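PDB 2Q35: CurF from Lyngbya majuscula, which probably catalyses, through its crotonase-fold ECH2 domain, a decarboxylation step in the beta-branching of a polyketide chain. Local coordinates for residues A[115-120]-A[164-169]. The protein carries 1 engineered substitution. Numbering follows the deposited sequence.
Sequences VVFSQE and KELAER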
loop_
_atom_site.group_PDB
_atom_site.type_symbol
_atom_site.label_atom_id
_atom_site.label_comp_id
_atom_site.label_asym_id
_atom_site.label_seq_id
_atom_site.Cartn_x
_atom_site.Cartn_y
_atom_site.Cartn_z
ATOM N N VAL A 115 -7.178 -12.955 6.142
ATOM C CA VAL A 115 -8.394 -13.189 5.364
ATOM C C VAL A 115 -8.007 -14.148 4.239
ATOM O O VAL A 115 -6.931 -14.011 3.641
ATOM C CB VAL A 115 -8.958 -11.891 4.762
ATOM C CG1 VAL A 115 -10.278 -12.131 4.055
ATOM C CG2 VAL A 115 -9.144 -10.811 5.878
ATOM N N VAL A 116 -8.877 -15.127 3.991
ATOM C CA VAL A 116 -8.691 -16.071 2.852
ATOM C C VAL A 116 -9.977 -16.032 2.024
ATOM O O VAL A 116 -11.095 -16.116 2.570
ATOM C CB VAL A 116 -8.439 -17.519 3.316
ATOM C CG1 VAL A 116 -8.070 -18.404 2.093
ATOM C CG2 VAL A 116 -7.322 -17.583 4.357
ATOM N N PHE A 117 -9.828 -15.926 0.690
ATOM C CA PHE A 117 -10.973 -15.772 -0.211
ATOM C C PHE A 117 -11.071 -17.048 -1.046
ATOM O O PHE A 117 -10.044 -17.714 -1.235
ATOM C CB PHE A 117 -10.736 -14.648 -1.229
ATOM C CG PHE A 117 -10.829 -13.254 -0.658
ATOM C CD1 PHE A 117 -11.903 -12.444 -0.985
ATOM C CD2 PHE A 117 -9.802 -12.752 0.115
ATOM C CE1 PHE A 117 -11.992 -11.114 -0.465
ATOM C CE2 PHE A 117 -9.878 -11.453 0.634
ATOM C CZ PHE A 117 -10.977 -10.645 0.331
ATOM N N SER A 118 -12.288 -17.355 -1.495
ATOM C CA SER A 118 -12.563 -18.474 -2.440
ATOM C C SER A 118 -12.497 -17.960 -3.875
ATOM O O SER A 118 -13.103 -16.940 -4.224
ATOM C CB SER A 118 -13.961 -19.036 -2.151
ATOM O OG SER A 118 -14.502 -19.730 -3.284
ATOM N N GLN A 119 -11.847 -18.731 -4.751
ATOM C CA GLN A 119 -11.738 -18.378 -6.151
ATOM C C GLN A 119 -13.086 -18.257 -6.837
ATOM O O GLN A 119 -13.267 -17.399 -7.690
ATOM C CB GLN A 119 -10.936 -19.448 -6.898
ATOM C CG GLN A 119 -9.458 -19.468 -6.623
ATOM C CD GLN A 119 -8.762 -20.725 -7.207
ATOM O OE1 GLN A 119 -7.542 -20.896 -7.068
ATOM N NE2 GLN A 119 -9.538 -21.603 -7.837
ATOM N N GLU A 120 -14.021 -19.122 -6.456
ATOM C CA GLU A 120 -15.299 -19.273 -7.164
ATOM C C GLU A 120 -16.405 -18.364 -6.638
ATOM O O GLU A 120 -17.413 -18.143 -7.318
ATOM C CB GLU A 120 -15.781 -20.730 -7.082
ATOM C CG GLU A 120 -14.883 -21.761 -7.775
ATOM C CD GLU A 120 -13.708 -22.227 -6.915
ATOM O OE1 GLU A 120 -13.578 -21.770 -5.753
ATOM O OE2 GLU A 120 -12.908 -23.055 -7.422
ATOM N N LYS A 164 -11.418 -15.061 -8.083
ATOM C CA LYS A 164 -10.447 -15.159 -9.165
ATOM C C LYS A 164 -10.133 -13.801 -9.781
ATOM O O LYS A 164 -8.972 -13.497 -10.084
ATOM C CB LYS A 164 -10.966 -16.115 -10.229
ATOM C CG LYS A 164 -9.951 -16.422 -11.304
ATOM C CD LYS A 164 -10.532 -17.384 -12.311
ATOM C CE LYS A 164 -9.452 -17.874 -13.265
ATOM N NZ LYS A 164 -10.053 -18.439 -14.507
ATOM N N GLU A 165 -11.167 -12.985 -9.960
ATOM C CA GLU A 165 -10.991 -11.661 -10.557
ATOM C C GLU A 165 -10.162 -10.780 -9.620
ATOM O O GLU A 165 -9.314 -10.012 -10.067
ATOM C CB GLU A 165 -12.353 -11.022 -10.861
ATOM C CG GLU A 165 -13.189 -11.799 -11.890
ATOM C CD GLU A 165 -14.560 -11.163 -12.140
ATOM O OE1 GLU A 165 -15.405 -11.138 -11.219
ATOM O OE2 GLU A 165 -14.797 -10.701 -13.276
ATOM N N LEU A 166 -10.396 -10.916 -8.318
ATOM C CA LEU A 166 -9.659 -10.125 -7.323
ATOM C C LEU A 166 -8.179 -10.531 -7.296
ATOM O O LEU A 166 -7.304 -9.674 -7.215
ATOM C CB LEU A 166 -10.278 -10.267 -5.935
ATOM C CG LEU A 166 -11.729 -9.786 -5.777
ATOM C CD1 LEU A 166 -12.199 -10.145 -4.389
ATOM C CD2 LEU A 166 -11.813 -8.285 -6.042
ATOM N N ALA A 167 -7.916 -11.833 -7.388
ATOM C CA ALA A 167 -6.553 -12.364 -7.445
ATOM C C ALA A 167 -5.821 -11.849 -8.678
ATOM O O ALA A 167 -4.651 -11.451 -8.597
ATOM C CB ALA A 167 -6.585 -13.900 -7.475
ATOM N N GLU A 168 -6.509 -11.866 -9.819
ATOM C CA GLU A 168 -5.920 -11.390 -11.064
ATOM C C GLU A 168 -5.588 -9.911 -10.985
ATOM O O GLU A 168 -4.649 -9.446 -11.622
ATOM C CB GLU A 168 -6.825 -11.720 -12.247
ATOM C CG GLU A 168 -7.068 -13.220 -12.393
ATOM C CD GLU A 168 -7.658 -13.605 -13.733
ATOM O OE1 GLU A 168 -7.975 -12.696 -14.535
ATOM O OE2 GLU A 168 -7.804 -14.823 -13.982
ATOM N N ARG A 169 -6.333 -9.212 -10.133
ATOM C CA ARG A 169 -6.205 -7.793 -9.871
ATOM C C ARG A 169 -5.111 -7.492 -8.841
ATOM O O ARG A 169 -4.787 -6.334 -8.588
ATOM C CB ARG A 169 -7.539 -7.330 -9.307
ATOM C CG ARG A 169 -7.932 -5.963 -9.646
ATOM C CD ARG A 169 -8.426 -5.869 -11.081
ATOM N NE ARG A 169 -8.607 -4.457 -11.352
ATOM C CZ ARG A 169 -9.777 -3.839 -11.441
ATOM N NH1 ARG A 169 -10.923 -4.511 -11.359
ATOM N NH2 ARG A 169 -9.784 -2.535 -11.661
#
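Phe117, near the end of strand 114-118, meets Leu166 of the short helix 163-168 through one methyl group: Leu166 CD1 lies 4.0 Å from Phe117 CE1 and 4.1 Å from Phe117 CD1, so the ring is touched at these two carbons, obliquely. The two side chains cross at about a right angle. Both CB atoms point across the contact, and with CG anti to the carbonyl carbon (chi1 -74° in Phe117, -62° in Leu166) the two buried groups meet between strand and helix. Ser118 turns its CB the other way, and its OG accepts a hydrogen bond from Glu120 N at 3.3 Å, an ST turn where the chain leaves the strand. Within that turn Gln119 offers its carbonyl to the helix: Lys164 N donates to Gln119 O at 3.0 Å. The donor lies in the carbonyl plane on a lone pair, with 147° at the hydrogen, so this early-helix N-H is satisfied by the turn. Lys164 CB also rests 3.7 Å from Gln119 O, while the rest of its side chain, extended beyond CG, leads away from the turn. The contact thus pairs one backbone hydrogen bond, between partly exposed Gln119 and exposed Lys164, with a small apolar touch inside. In this crotonase domain, strand 114-118 runs parallel between strands 93-97 and 175-176, with backbone bonds from Val116 to Ala95 and Met97 and from Phe117 to Val176. Tyr123 meets the Phe117 ring edge-to-face, and helix 148-157 packs against Leu166 through Leu150 and Met154.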